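Local atomic coordinates of flap endonuclease 1 (Desulfurococcus amylolyticus, PDB entry 3ORY), a protein that probably cleaves the 5' flaps of branched DNA, as a structure-specific endonuclease of the XPG family working in DNA replication and repair. Residues V26-R31 against E218-L223; L247-N252 against I291-Y296; L75-I80 against S334-R339; Q162-G167 against Q301-Y306. All coordinates share one frame; numbering follows the deposited sequence.

Contact 1: V26-R31 against E218-L223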
loop_
_atom_site.group_PDB
_atom_site.type_symbol
_atom_site.label_atom_id
_atom_site.label_comp_id
_atom_site.label_asym_id
_atom_site.label_seq_id
_atom_site.Cartn_x
_atom_site.Cartn_y
_atom_site.Cartn_z
ATOM N N VAL A 26 6.180 17.071 -1.021
ATOM C CA VAL A 26 6.094 16.674 0.382
ATOM C C VAL A 26 4.871 17.352 1.023
ATOM O O VAL A 26 4.678 18.563 0.886
ATOM C CB VAL A 26 7.404 16.994 1.154
ATOM C CG1 VAL A 26 7.283 16.627 2.625
ATOM C CG2 VAL A 26 8.583 16.252 0.532
ATOM N N ILE A 27 4.027 16.555 1.671
ATOM C CA ILE A 27 2.876 17.070 2.400
ATOM C C ILE A 27 3.317 17.150 3.849
ATOM O O ILE A 27 3.662 16.124 4.446
ATOM C CB ILE A 27 1.624 16.140 2.257
ATOM C CG1 ILE A 27 1.247 15.914 0.784
ATOM C CG2 ILE A 27 0.437 16.678 3.054
ATOM C CD1 ILE A 27 0.969 17.185 -0.019
ATOM N N GLU A 28 3.328 18.362 4.410
ATOM C CA GLU A 28 3.892 18.584 5.749
ATOM C C GLU A 28 3.222 17.766 6.850
ATOM O O GLU A 28 3.907 17.196 7.705
ATOM C CB GLU A 28 3.957 20.072 6.107
ATOM C CG GLU A 28 5.052 20.839 5.347
ATOM C CD GLU A 28 6.389 20.078 5.232
ATOM O OE1 GLU A 28 6.858 19.487 6.232
ATOM O OE2 GLU A 28 6.981 20.086 4.131
ATOM N N ASP A 29 1.891 17.703 6.814
ATOM C CA ASP A 29 1.123 16.749 7.630
ATOM C C ASP A 29 -0.223 16.427 6.980
ATOM O O ASP A 29 -0.637 17.083 6.021
ATOM C CB ASP A 29 0.926 17.255 9.073
ATOM C CG ASP A 29 0.390 18.686 9.138
ATOM O OD1 ASP A 29 -0.083 19.222 8.106
ATOM O OD2 ASP A 29 0.449 19.281 10.239
ATOM N N LEU A 30 -0.902 15.423 7.519
ATOM C CA LEU A 30 -2.206 14.988 7.026
ATOM C C LEU A 30 -3.223 16.121 6.813
ATOM O O LEU A 30 -3.988 16.086 5.850
ATOM C CB LEU A 30 -2.775 13.918 7.964
ATOM C CG LEU A 30 -2.589 12.417 7.700
ATOM C CD1 LEU A 30 -1.311 12.073 6.954
ATOM C CD2 LEU A 30 -2.665 11.641 9.015
ATOM N N ARG A 31 -3.212 17.127 7.693
ATOM C CA ARG A 31 -4.233 18.184 7.697
ATOM C C ARG A 31 -4.267 19.025 6.412
ATOM O O ARG A 31 -5.322 19.543 6.038
ATOM C CB ARG A 31 -4.096 19.082 8.939
ATOM C CG ARG A 31 -5.421 19.632 9.506
ATOM C CD ARG A 31 -5.950 20.852 8.717
ATOM N NE ARG A 31 -6.891 21.699 9.464
ATOM C CZ ARG A 31 -8.178 21.416 9.685
ATOM N NH1 ARG A 31 -8.719 20.284 9.239
ATOM N NH2 ARG A 31 -8.928 22.271 10.375
ATOM N N GLU A 218 11.372 10.853 10.532
ATOM C CA GLU A 218 10.135 11.505 10.128
ATOM C C GLU A 218 9.712 10.999 8.753
ATOM O O GLU A 218 10.392 11.246 7.756
ATOM C CB GLU A 218 10.323 13.033 10.113
ATOM C CG GLU A 218 9.077 13.866 9.739
ATOM C CD GLU A 218 8.033 13.961 10.859
ATOM O OE1 GLU A 218 8.414 13.949 12.050
ATOM O OE2 GLU A 218 6.824 14.059 10.547
ATOM N N VAL A 219 8.598 10.275 8.713
ATOM C CA VAL A 219 7.987 9.868 7.452
ATOM C C VAL A 219 6.793 10.781 7.190
ATOM O O VAL A 219 5.867 10.851 8.002
ATOM C CB VAL A 219 7.523 8.387 7.466
ATOM C CG1 VAL A 219 6.981 7.984 6.084
ATOM C CG2 VAL A 219 8.655 7.462 7.878
ATOM N N LYS A 220 6.831 11.475 6.059
ATOM C CA LYS A 220 5.770 12.405 5.666
ATOM C C LYS A 220 5.031 11.919 4.417
ATOM O O LYS A 220 5.630 11.283 3.554
ATOM C CB LYS A 220 6.350 13.799 5.402
ATOM C CG LYS A 220 6.887 14.502 6.649
ATOM C CD LYS A 220 7.582 15.801 6.280
ATOM C CE LYS A 220 8.142 16.513 7.509
ATOM N NZ LYS A 220 9.083 17.601 7.106
ATOM N N PRO A 221 3.729 12.229 4.307
ATOM C CA PRO A 221 3.040 11.854 3.074
ATOM C C PRO A 221 3.584 12.654 1.895
ATOM O O PRO A 221 4.111 13.754 2.087
ATOM C CB PRO A 221 1.579 12.233 3.345
ATOM C CG PRO A 221 1.487 12.442 4.822
ATOM C CD PRO A 221 2.834 12.919 5.250
ATOM N N GLU A 222 3.478 12.090 0.695
ATOM C CA GLU A 222 3.941 12.762 -0.519
ATOM C C GLU A 222 2.955 12.580 -1.671
ATOM O O GLU A 222 2.367 11.502 -1.842
ATOM C CB GLU A 222 5.343 12.289 -0.917
ATOM C CG GLU A 222 5.441 10.822 -1.322
ATOM C CD GLU A 222 6.868 10.364 -1.610
ATOM O OE1 GLU A 222 7.824 11.065 -1.229
ATOM O OE2 GLU A 222 7.031 9.286 -2.217
ATOM N N LEU A 223 2.768 13.653 -2.435
ATOM C CA LEU A 223 1.899 13.645 -3.601
ATOM C C LEU A 223 2.728 13.486 -4.871
ATOM O O LEU A 223 3.708 14.202 -5.077
ATOM C CB LEU A 223 1.080 14.941 -3.670
ATOM C CG LEU A 223 0.319 15.260 -4.968
ATOM C CD1 LEU A 223 -0.856 14.310 -5.163
ATOM C CD2 LEU A 223 -0.156 16.714 -4.979
#
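K220 sets CG opposite its carbonyl carbon (chi1 -68°) and then runs fully extended, while E28 starts out pointing away and folds back at chi2 (-42°). NZ thus reaches the syn lone pair of E28 OE1, a salt bridge of 3.0 Å from NZ to OE1. On the way the lysine stem passes V26, with V26 CG1 3.8 Å from K220 CD. With an alanine in place of this lysine, the E28 carboxylate would probably lose its cation and V26 CG1 the outer methylenes beside it.

Next to the bridge, I27 N donates to P221 O at 2.8 Å (N-H...O 162°), and L30 CD1 comes at about a right angle onto P221 CG, 3.5 Å away. I27 CD1 faces L223 CB more loosely. V26 and E222, whose carboxylate turns to R200, form a non-hydrogen-bonded antiparallel pair, by which the short strand 24-26 joins strand 216-225 of the mixed sheet where the latter is interrupted.

Contact 2: L247-N252 against I291-Y296; sequences LGTDYN and IAIKKY. With PO4 (phosphate ion), chain D.
N252 OD1 is held by two donors from one residue: T249 OG1 lies 2.7 Å from N252 OD1, nearly along the C=O axis, and T249 N lies 3.0 Å from the same oxygen but well above the carbonyl plane. The two grips fix the rotation of the amide, whose ND2 is taken up by I245 O. T249 OG1 also accepts from Y251 N at 3.1 Å, an ST turn set within the type I beta turn T249-N252.

Against this compact turn lies helix 290-298. I293 is its main apolar plug: I293 CD1 sits 3.6 Å from Y251 CB and approaches N252 OD1, while the CG2 branch drifts toward T249 OG1. The turn follows helix 237-247 and precedes helix 261-271, a placement consistent with the helix-two-turn-helix region of flap endonucleases.

Farther along the helix, Y296 swings CG anti to its backbone N (chi1 177°) and presents a ring face to the edge of Y251, an offset edge-to-face pair with centroids 5.5 Å apart and planes at 64°. Y251 OH stands over that face, 3.4 Å from Y296 CE2. Both tyrosine hydroxyls are hydrogen-bonded to the E166 carboxylate, one to each oxygen. On another side of the helix, K294 NZ, salt-bridged to E238, grips a phosphate ion, probably from the crystallisation liquor, through O3 at 3.0 Å and O2 at 3.1 Å.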
loop_
_atom_site.group_PDB
_atom_site.type_symbol
_atom_site.label_atom_id
_atom_site.label_comp_id
_atom_site.label_asym_id
_atom_site.label_seq_id
_atom_site.Cartn_x
_atom_site.Cartn_y
_atom_site.Cartn_z
ATOM N N LEU A 247 10.003 -4.661 -14.278
ATOM C CA LEU A 247 10.164 -4.913 -12.849
ATOM C C LEU A 247 9.326 -6.108 -12.367
ATOM O O LEU A 247 9.744 -6.842 -11.457
ATOM C CB LEU A 247 9.850 -3.643 -12.048
ATOM C CG LEU A 247 10.745 -2.431 -12.350
ATOM C CD1 LEU A 247 10.326 -1.253 -11.463
ATOM C CD2 LEU A 247 12.222 -2.768 -12.135
ATOM N N GLY A 248 8.164 -6.304 -12.981
ATOM C CA GLY A 248 7.315 -7.445 -12.675
ATOM C C GLY A 248 5.922 -7.082 -12.189
ATOM O O GLY A 248 5.771 -6.310 -11.242
ATOM N N THR A 249 4.903 -7.652 -12.838
ATOM C CA THR A 249 3.495 -7.404 -12.500
ATOM C C THR A 249 2.826 -8.718 -12.103
ATOM O O THR A 249 3.471 -9.768 -12.117
ATOM C CB THR A 249 2.731 -6.817 -13.708
ATOM O OG1 THR A 249 2.628 -7.819 -14.728
ATOM C CG2 THR A 249 3.469 -5.589 -14.290
ATOM N N ASP A 250 1.534 -8.680 -11.765
ATOM C CA ASP A 250 0.782 -9.919 -11.522
ATOM C C ASP A 250 0.876 -10.891 -12.695
ATOM O O ASP A 250 0.791 -12.105 -12.512
ATOM C CB ASP A 250 -0.710 -9.617 -11.275
ATOM C CG ASP A 250 -0.989 -9.145 -9.867
ATOM O OD1 ASP A 250 -0.238 -9.519 -8.922
ATOM O OD2 ASP A 250 -1.990 -8.418 -9.694
ATOM N N TYR A 251 1.056 -10.353 -13.901
ATOM C CA TYR A 251 1.078 -11.171 -15.121
ATOM C C TYR A 251 2.473 -11.716 -15.457
ATOM O O TYR A 251 2.632 -12.492 -16.392
ATOM C CB TYR A 251 0.494 -10.363 -16.290
ATOM C CG TYR A 251 -0.886 -9.868 -15.947
ATOM C CD1 TYR A 251 -1.979 -10.732 -15.981
ATOM C CD2 TYR A 251 -1.084 -8.563 -15.506
ATOM C CE1 TYR A 251 -3.255 -10.301 -15.606
ATOM C CE2 TYR A 251 -2.350 -8.115 -15.140
ATOM C CZ TYR A 251 -3.427 -8.988 -15.195
ATOM O OH TYR A 251 -4.670 -8.553 -14.843
ATOM N N ASN A 252 3.473 -11.273 -14.699
ATOM C CA ASN A 252 4.862 -11.729 -14.845
ATOM C C ASN A 252 5.609 -11.374 -13.554
ATOM O O ASN A 252 6.441 -10.482 -13.547
ATOM C CB ASN A 252 5.539 -11.144 -16.115
ATOM C CG ASN A 252 5.832 -9.637 -16.021
ATOM O OD1 ASN A 252 4.974 -8.826 -15.618
ATOM N ND2 ASN A 252 7.055 -9.253 -16.421
ATOM N N ILE A 291 3.216 -7.050 -24.666
ATOM C CA ILE A 291 2.320 -6.106 -25.342
ATOM C C ILE A 291 0.897 -6.212 -24.787
ATOM O O ILE A 291 0.248 -5.195 -24.516
ATOM C CB ILE A 291 2.330 -6.253 -26.893
ATOM C CG1 ILE A 291 3.727 -5.923 -27.450
ATOM C CG2 ILE A 291 1.275 -5.320 -27.524
ATOM C CD1 ILE A 291 3.897 -6.123 -28.976
ATOM N N ALA A 292 0.422 -7.435 -24.604
ATOM C CA ALA A 292 -0.904 -7.645 -24.021
ATOM C C ALA A 292 -0.999 -7.096 -22.593
ATOM O O ALA A 292 -2.025 -6.532 -22.203
ATOM C CB ALA A 292 -1.280 -9.141 -24.059
ATOM N N ILE A 293 0.071 -7.259 -21.814
ATOM C CA ILE A 293 0.104 -6.742 -20.443
ATOM C C ILE A 293 0.040 -5.210 -20.454
ATOM O O ILE A 293 -0.725 -4.617 -19.700
ATOM C CB ILE A 293 1.349 -7.214 -19.650
ATOM C CG1 ILE A 293 1.345 -8.737 -19.508
ATOM C CG2 ILE A 293 1.364 -6.578 -18.268
ATOM C CD1 ILE A 293 2.678 -9.327 -18.991
ATOM N N LYS A 294 0.836 -4.580 -21.312
ATOM C CA LYS A 294 0.781 -3.128 -21.484
ATOM C C LYS A 294 -0.629 -2.650 -21.846
ATOM O O LYS A 294 -1.183 -1.739 -21.203
ATOM C CB LYS A 294 1.782 -2.677 -22.569
ATOM C CG LYS A 294 1.749 -1.156 -22.827
ATOM C CD LYS A 294 2.756 -0.716 -23.901
ATOM C CE LYS A 294 2.296 -1.131 -25.309
ATOM N NZ LYS A 294 3.230 -0.651 -26.395
ATOM N N LYS A 295 -1.220 -3.266 -22.869
ATOM C CA LYS A 295 -2.573 -2.875 -23.303
ATOM C C LYS A 295 -3.610 -3.070 -22.209
ATOM O O LYS A 295 -4.592 -2.311 -22.131
ATOM C CB LYS A 295 -2.992 -3.608 -24.584
ATOM C CG LYS A 295 -2.139 -3.238 -25.805
ATOM C CD LYS A 295 -2.653 -3.947 -27.069
ATOM C CE LYS A 295 -1.845 -3.546 -28.309
ATOM N NZ LYS A 295 -1.791 -2.066 -28.473
ATOM N N TYR A 296 -3.412 -4.093 -21.372
ATOM C CA TYR A 296 -4.298 -4.285 -20.226
ATOM C C TYR A 296 -4.153 -3.132 -19.224
ATOM O O TYR A 296 -5.149 -2.558 -18.777
ATOM C CB TYR A 296 -4.079 -5.637 -19.518
ATOM C CG TYR A 296 -4.980 -5.725 -18.320
ATOM C CD1 TYR A 296 -6.330 -6.029 -18.474
ATOM C CD2 TYR A 296 -4.509 -5.412 -17.037
ATOM C CE1 TYR A 296 -7.187 -6.068 -17.379
ATOM C CE2 TYR A 296 -5.364 -5.435 -15.941
ATOM C CZ TYR A 296 -6.701 -5.772 -16.121
ATOM O OH TYR A 296 -7.579 -5.787 -15.048
HETATM P P PO4 D . 6.376 -2.457 -26.373
HETATM O O1 PO4 D . 6.439 -3.783 -25.649
HETATM O O2 PO4 D . 5.376 -2.549 -27.490
HETATM O O3 PO4 D . 5.948 -1.372 -25.433
HETATM O O4 PO4 D . 7.764 -2.180 -26.896
#

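Contact 3: L75-I80 against S334-R339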
loop_
_atom_site.group_PDB
_atom_site.type_symbol
_atom_site.label_atom_id
_atom_site.label_comp_id
_atom_site.label_asym_id
_atom_site.label_seq_id
_atom_site.Cartn_x
_atom_site.Cartn_y
_atom_site.Cartn_z
ATOM N N LEU A 75 -5.602 -0.645 10.809
ATOM C CA LEU A 75 -6.767 -0.155 10.110
ATOM C C LEU A 75 -7.632 0.738 11.014
ATOM O O LEU A 75 -8.119 1.775 10.582
ATOM C CB LEU A 75 -7.588 -1.311 9.548
ATOM C CG LEU A 75 -8.681 -0.976 8.531
ATOM C CD1 LEU A 75 -8.105 -0.354 7.270
ATOM C CD2 LEU A 75 -9.432 -2.243 8.171
ATOM N N PHE A 76 -7.820 0.318 12.258
ATOM C CA PHE A 76 -8.588 1.100 13.218
ATOM C C PHE A 76 -7.934 2.450 13.521
ATOM O O PHE A 76 -8.501 3.504 13.229
ATOM C CB PHE A 76 -8.792 0.285 14.499
ATOM C CG PHE A 76 -9.604 0.990 15.562
ATOM C CD1 PHE A 76 -10.938 1.341 15.332
ATOM C CD2 PHE A 76 -9.041 1.269 16.809
ATOM C CE1 PHE A 76 -11.689 1.982 16.337
ATOM C CE2 PHE A 76 -9.786 1.904 17.814
ATOM C CZ PHE A 76 -11.109 2.255 17.576
ATOM N N TYR A 77 -6.735 2.412 14.081
ATOM C CA TYR A 77 -6.090 3.626 14.576
ATOM C C TYR A 77 -5.663 4.593 13.475
ATOM O O TYR A 77 -5.798 5.802 13.638
ATOM C CB TYR A 77 -4.924 3.289 15.516
ATOM C CG TYR A 77 -5.398 2.695 16.828
ATOM C CD1 TYR A 77 -6.108 3.475 17.755
ATOM C CD2 TYR A 77 -5.140 1.361 17.152
ATOM C CE1 TYR A 77 -6.552 2.935 18.968
ATOM C CE2 TYR A 77 -5.577 0.814 18.371
ATOM C CZ TYR A 77 -6.284 1.607 19.263
ATOM O OH TYR A 77 -6.722 1.072 20.454
ATOM N N ARG A 78 -5.163 4.060 12.358
ATOM C CA ARG A 78 -4.743 4.909 11.246
ATOM C C ARG A 78 -5.935 5.573 10.566
ATOM O O ARG A 78 -5.863 6.751 10.206
ATOM C CB ARG A 78 -3.916 4.119 10.228
ATOM C CG ARG A 78 -3.528 4.893 8.963
ATOM C CD ARG A 78 -2.638 6.101 9.281
ATOM N NE ARG A 78 -1.456 5.735 10.065
ATOM C CZ ARG A 78 -0.345 6.466 10.128
ATOM N NH1 ARG A 78 -0.250 7.596 9.441
ATOM N NH2 ARG A 78 0.679 6.059 10.864
ATOM N N THR A 79 -7.031 4.829 10.401
ATOM C CA THR A 79 -8.234 5.395 9.780
ATOM C C THR A 79 -8.809 6.523 10.636
ATOM O O THR A 79 -9.239 7.546 10.101
ATOM C CB THR A 79 -9.310 4.336 9.485
ATOM O OG1 THR A 79 -8.757 3.332 8.619
ATOM C CG2 THR A 79 -10.524 4.965 8.794
ATOM N N ILE A 80 -8.813 6.318 11.952
ATOM C CA ILE A 80 -9.213 7.361 12.906
ATOM C C ILE A 80 -8.371 8.618 12.709
ATOM O O ILE A 80 -8.919 9.713 12.590
ATOM C CB ILE A 80 -9.130 6.882 14.375
ATOM C CG1 ILE A 80 -10.208 5.833 14.636
ATOM C CG2 ILE A 80 -9.323 8.063 15.364
ATOM C CD1 ILE A 80 -10.158 5.245 16.033
ATOM N N SER A 334 -12.330 2.236 23.566
ATOM C CA SER A 334 -13.383 3.187 23.962
ATOM C C SER A 334 -12.945 4.654 23.851
ATOM O O SER A 334 -13.678 5.481 23.304
ATOM C CB SER A 334 -13.903 2.884 25.367
ATOM O OG SER A 334 -14.424 1.566 25.433
ATOM N N THR A 335 -11.756 4.964 24.373
ATOM C CA THR A 335 -11.174 6.309 24.269
ATOM C C THR A 335 -11.041 6.745 22.797
ATOM O O THR A 335 -11.450 7.850 22.434
ATOM C CB THR A 335 -9.803 6.397 25.004
ATOM O OG1 THR A 335 -9.984 6.079 26.387
ATOM C CG2 THR A 335 -9.214 7.785 24.905
ATOM N N ALA A 336 -10.494 5.866 21.952
ATOM C CA ALA A 336 -10.359 6.177 20.527
ATOM C C ALA A 336 -11.722 6.408 19.865
ATOM O O ALA A 336 -11.880 7.344 19.078
ATOM C CB ALA A 336 -9.578 5.084 19.799
ATOM N N LEU A 337 -12.699 5.557 20.182
ATOM C CA LEU A 337 -14.053 5.716 19.643
ATOM C C LEU A 337 -14.693 7.058 20.041
ATOM O O LEU A 337 -15.311 7.726 19.207
ATOM C CB LEU A 337 -14.953 4.545 20.055
ATOM C CG LEU A 337 -14.762 3.234 19.282
ATOM C CD1 LEU A 337 -15.495 2.103 19.999
ATOM C CD2 LEU A 337 -15.210 3.370 17.811
ATOM N N GLU A 338 -14.535 7.445 21.307
ATOM C CA GLU A 338 -14.993 8.755 21.782
ATOM C C GLU A 338 -14.481 9.868 20.871
ATOM O O GLU A 338 -15.258 10.695 20.389
ATOM C CB GLU A 338 -14.497 9.023 23.201
ATOM C CG GLU A 338 -15.077 8.141 24.284
ATOM C CD GLU A 338 -14.445 8.430 25.640
ATOM O OE1 GLU A 338 -13.767 9.472 25.769
ATOM O OE2 GLU A 338 -14.619 7.616 26.568
ATOM N N ARG A 339 -13.171 9.879 20.635
ATOM C CA ARG A 339 -12.557 10.879 19.762
ATOM C C ARG A 339 -13.005 10.722 18.311
ATOM O O ARG A 339 -13.293 11.711 17.636
ATOM C CB ARG A 339 -11.031 10.822 19.869
ATOM C CG ARG A 339 -10.488 11.522 21.099
ATOM C CD ARG A 339 -9.181 10.907 21.560
ATOM N NE ARG A 339 -8.867 11.313 22.933
ATOM C CZ ARG A 339 -7.894 10.784 23.676
ATOM N NH1 ARG A 339 -7.690 11.218 24.912
ATOM N NH2 ARG A 339 -7.126 9.812 23.186
#
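Apolar contacts carry this meeting of F76, Y77 and I80 with A336 and L337. The methyl of A336 is the focus: its CB lies 3.8 Å from F76 CE2, and I80 CD1 and Y77 CE1 approach the same carbon equally closely. Both rings meet the methyl obliquely. L337 supplies the second patch, its CD2 lying near the plane of the F76 ring at the edge, 4.1 Å from F76 CE1.

Packing within helix 70-84 shapes this receiving surface. F76 throws its ring outward by placing CG anti to the backbone N (chi1 -179°), and I80 CD1 rests over the rim of one face, 3.5 Å above the ring plane. F76 CD2 in turn lies over the centre of the Y77 ring, so the three side chains form one continuous surface against A336. V318 and L322 of helix 315-325 also touch F76, and V318 touches L337.

The polar bonds lie apart from the interface: the T79 hydroxyl donates in the carbonyl plane to L75 O, with OG1 to O at 2.6 Å, and is also bonded to Y91 OH.

The local axes approach to 10.9 Å with their N-to-C directions 28° apart, running the same general way, and the aromatic rings fill the distance in front of a small alanine. The pairing of helix 70-84 with helix 330-347 here therefore depends on the fit of hydrocarbon surfaces, without directional bonds between the two segments.

Contact 4: Q162-G167 against Q301-Y306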
loop_
_atom_site.group_PDB
_atom_site.type_symbol
_atom_site.label_atom_id
_atom_site.label_comp_id
_atom_site.label_asym_id
_atom_site.label_seq_id
_atom_site.Cartn_x
_atom_site.Cartn_y
_atom_site.Cartn_z
ATOM N N GLN A 162 -15.702 -2.653 -3.877
ATOM C CA GLN A 162 -15.299 -3.942 -4.420
ATOM C C GLN A 162 -14.824 -3.747 -5.859
ATOM O O GLN A 162 -15.628 -3.508 -6.761
ATOM C CB GLN A 162 -16.468 -4.945 -4.382
ATOM C CG GLN A 162 -16.070 -6.355 -4.852
ATOM C CD GLN A 162 -14.851 -6.866 -4.111
ATOM O OE1 GLN A 162 -14.926 -7.141 -2.916
ATOM N NE2 GLN A 162 -13.706 -6.987 -4.816
ATOM N N ALA A 163 -13.515 -3.841 -6.071
ATOM C CA ALA A 163 -12.961 -3.789 -7.417
ATOM C C ALA A 163 -13.264 -5.106 -8.127
ATOM O O ALA A 163 -13.245 -6.161 -7.488
ATOM C CB ALA A 163 -11.468 -3.565 -7.345
ATOM N N PRO A 164 -13.575 -5.058 -9.441
ATOM C CA PRO A 164 -13.720 -6.303 -10.202
ATOM C C PRO A 164 -12.399 -7.073 -10.324
ATOM O O PRO A 164 -12.409 -8.309 -10.372
ATOM C CB PRO A 164 -14.190 -5.825 -11.586
ATOM C CG PRO A 164 -13.744 -4.412 -11.692
ATOM C CD PRO A 164 -13.856 -3.872 -10.274
ATOM N N ALA A 165 -11.284 -6.348 -10.390
ATOM C CA ALA A 165 -9.963 -6.948 -10.562
ATOM C C ALA A 165 -8.958 -6.229 -9.671
ATOM O O ALA A 165 -9.191 -6.133 -8.472
ATOM C CB ALA A 165 -9.544 -6.922 -12.065
ATOM N N GLU A 166 -7.864 -5.699 -10.231
ATOM C CA GLU A 166 -6.835 -5.042 -9.408
ATOM C C GLU A 166 -7.389 -3.863 -8.598
ATOM O O GLU A 166 -8.034 -2.964 -9.159
ATOM C CB GLU A 166 -5.654 -4.536 -10.257
ATOM C CG GLU A 166 -4.829 -5.640 -10.934
ATOM C CD GLU A 166 -5.376 -6.018 -12.308
ATOM O OE1 GLU A 166 -6.494 -5.572 -12.664
ATOM O OE2 GLU A 166 -4.675 -6.741 -13.044
ATOM N N GLY A 167 -7.146 -3.889 -7.282
ATOM C CA GLY A 167 -7.519 -2.804 -6.379
ATOM C C GLY A 167 -6.887 -1.494 -6.810
ATOM O O GLY A 167 -7.551 -0.443 -6.818
ATOM N N GLN A 301 -9.623 -3.822 -16.114
ATOM C CA GLN A 301 -10.985 -4.122 -15.724
ATOM C C GLN A 301 -11.314 -3.332 -14.460
ATOM O O GLN A 301 -10.775 -3.607 -13.395
ATOM C CB GLN A 301 -11.178 -5.627 -15.490
ATOM C CG GLN A 301 -12.660 -6.034 -15.420
ATOM C CD GLN A 301 -13.379 -5.795 -16.738
ATOM O OE1 GLN A 301 -12.885 -6.152 -17.813
ATOM N NE2 GLN A 301 -14.519 -5.161 -16.667
ATOM N N VAL A 302 -12.205 -2.357 -14.604
ATOM C CA VAL A 302 -12.619 -1.437 -13.535
ATOM C C VAL A 302 -14.133 -1.217 -13.670
ATOM O O VAL A 302 -14.717 -1.555 -14.695
ATOM C CB VAL A 302 -11.878 -0.062 -13.629
ATOM C CG1 VAL A 302 -10.384 -0.211 -13.264
ATOM C CG2 VAL A 302 -12.043 0.574 -15.030
ATOM N N THR A 303 -14.770 -0.646 -12.659
ATOM C CA THR A 303 -16.230 -0.525 -12.688
ATOM C C THR A 303 -16.735 0.862 -12.340
ATOM O O THR A 303 -16.108 1.591 -11.571
ATOM C CB THR A 303 -16.921 -1.570 -11.755
ATOM O OG1 THR A 303 -18.345 -1.477 -11.909
ATOM C CG2 THR A 303 -16.571 -1.332 -10.258
ATOM N N ASP A 304 -17.889 1.200 -12.913
ATOM C CA ASP A 304 -18.660 2.389 -12.544
ATOM C C ASP A 304 -19.639 2.090 -11.432
ATOM O O ASP A 304 -20.320 2.995 -10.944
ATOM C CB ASP A 304 -19.480 2.870 -13.746
ATOM C CG ASP A 304 -18.638 3.517 -14.791
ATOM O OD1 ASP A 304 -17.713 4.266 -14.426
ATOM O OD2 ASP A 304 -18.908 3.280 -15.985
ATOM N N ASN A 305 -19.727 0.815 -11.059
ATOM C CA ASN A 305 -20.718 0.333 -10.106
ATOM C C ASN A 305 -20.231 0.484 -8.662
ATOM O O ASN A 305 -19.885 -0.494 -8.004
ATOM C CB ASN A 305 -21.092 -1.126 -10.437
ATOM C CG ASN A 305 -22.111 -1.715 -9.474
ATOM O OD1 ASN A 305 -22.975 -1.007 -8.962
ATOM N ND2 ASN A 305 -22.015 -3.029 -9.230
ATOM N N TYR A 306 -20.175 1.727 -8.197
ATOM C CA TYR A 306 -19.806 2.042 -6.825
ATOM C C TYR A 306 -20.489 3.338 -6.444
ATOM O O TYR A 306 -20.813 4.150 -7.308
ATOM C CB TYR A 306 -18.281 2.182 -6.649
ATOM C CG TYR A 306 -17.635 3.288 -7.474
ATOM C CD1 TYR A 306 -17.635 4.615 -7.035
ATOM C CD2 TYR A 306 -17.013 2.998 -8.696
ATOM C CE1 TYR A 306 -17.051 5.634 -7.806
ATOM C CE2 TYR A 306 -16.420 3.999 -9.462
ATOM C CZ TYR A 306 -16.444 5.311 -9.013
ATOM O OH TYR A 306 -15.859 6.283 -9.784
HETATM O O HOH W 1 -10.427 -3.460 -10.680
#
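Q301 opens a loop that runs almost antiparallel to the 162-167 loop, where E166 takes the N-cap position of helix 167-176; the contact thus ties the start of that helix to the connection between helices 290-298 and 315-325. Two links leave the Q301 backbone. Its nitrogen bonds to Y296 OH, and its carbonyl O accepts a hydrogen bond from a water, 2.7 Å from the water oxygen to Q301 O. That water also donates to E166 O and accepts from A165 N, so three bonds hold it in place and join loops that lack a direct polar bond. The Q301 side chain adds aliphatic cover, with CB 4.0 Å from A165 CB.

V302 turns its own side chain away and offers its backbone instead, its CA lying 3.7 Å from P164 CG. T303 then packs its methyl on the far part of the same ring, CG2 being 3.7 Å from P164 CD. Without the ring carbons CG and CD, as with an alanine in its place, a gap would probably open beside V302 CA and the T303 methyl would lose its contact with the ring.

The same torsion that turns this methyl toward the proline sets T303 OG1 anti to the backbone N (chi1 -175°), where it accepts from N305 N at 2.8 Å, an ST turn. Past D304, which bonds to Y173 OH, N305 centres an inverse gamma turn that leads into Y306. There the tyrosine ring turns its edge, in plane, to T303 O.

In the fold
From the N terminus, the chain leaves strand 24-26 through 26-31, the first half of contact 1, which closes only when strand 216-225 arrives. Before that, helix 70-84 opens contact 3 and the loop 162-167 opens contact 4, so contact 1 crosses both. Contact 2 follows entirely later, joining the loop after helix 237-247 to helix 290-298. Contact 4 closes just beyond it and thus encloses contact 2, while contact 3, completed by the C-terminal helix 330-347, encloses contacts 2 and 4. Contacts 2 and 4 touch through E166, whereas contacts 2 and 3 lie on opposite sides of the chain's centre, their own centres about 39 Å apart.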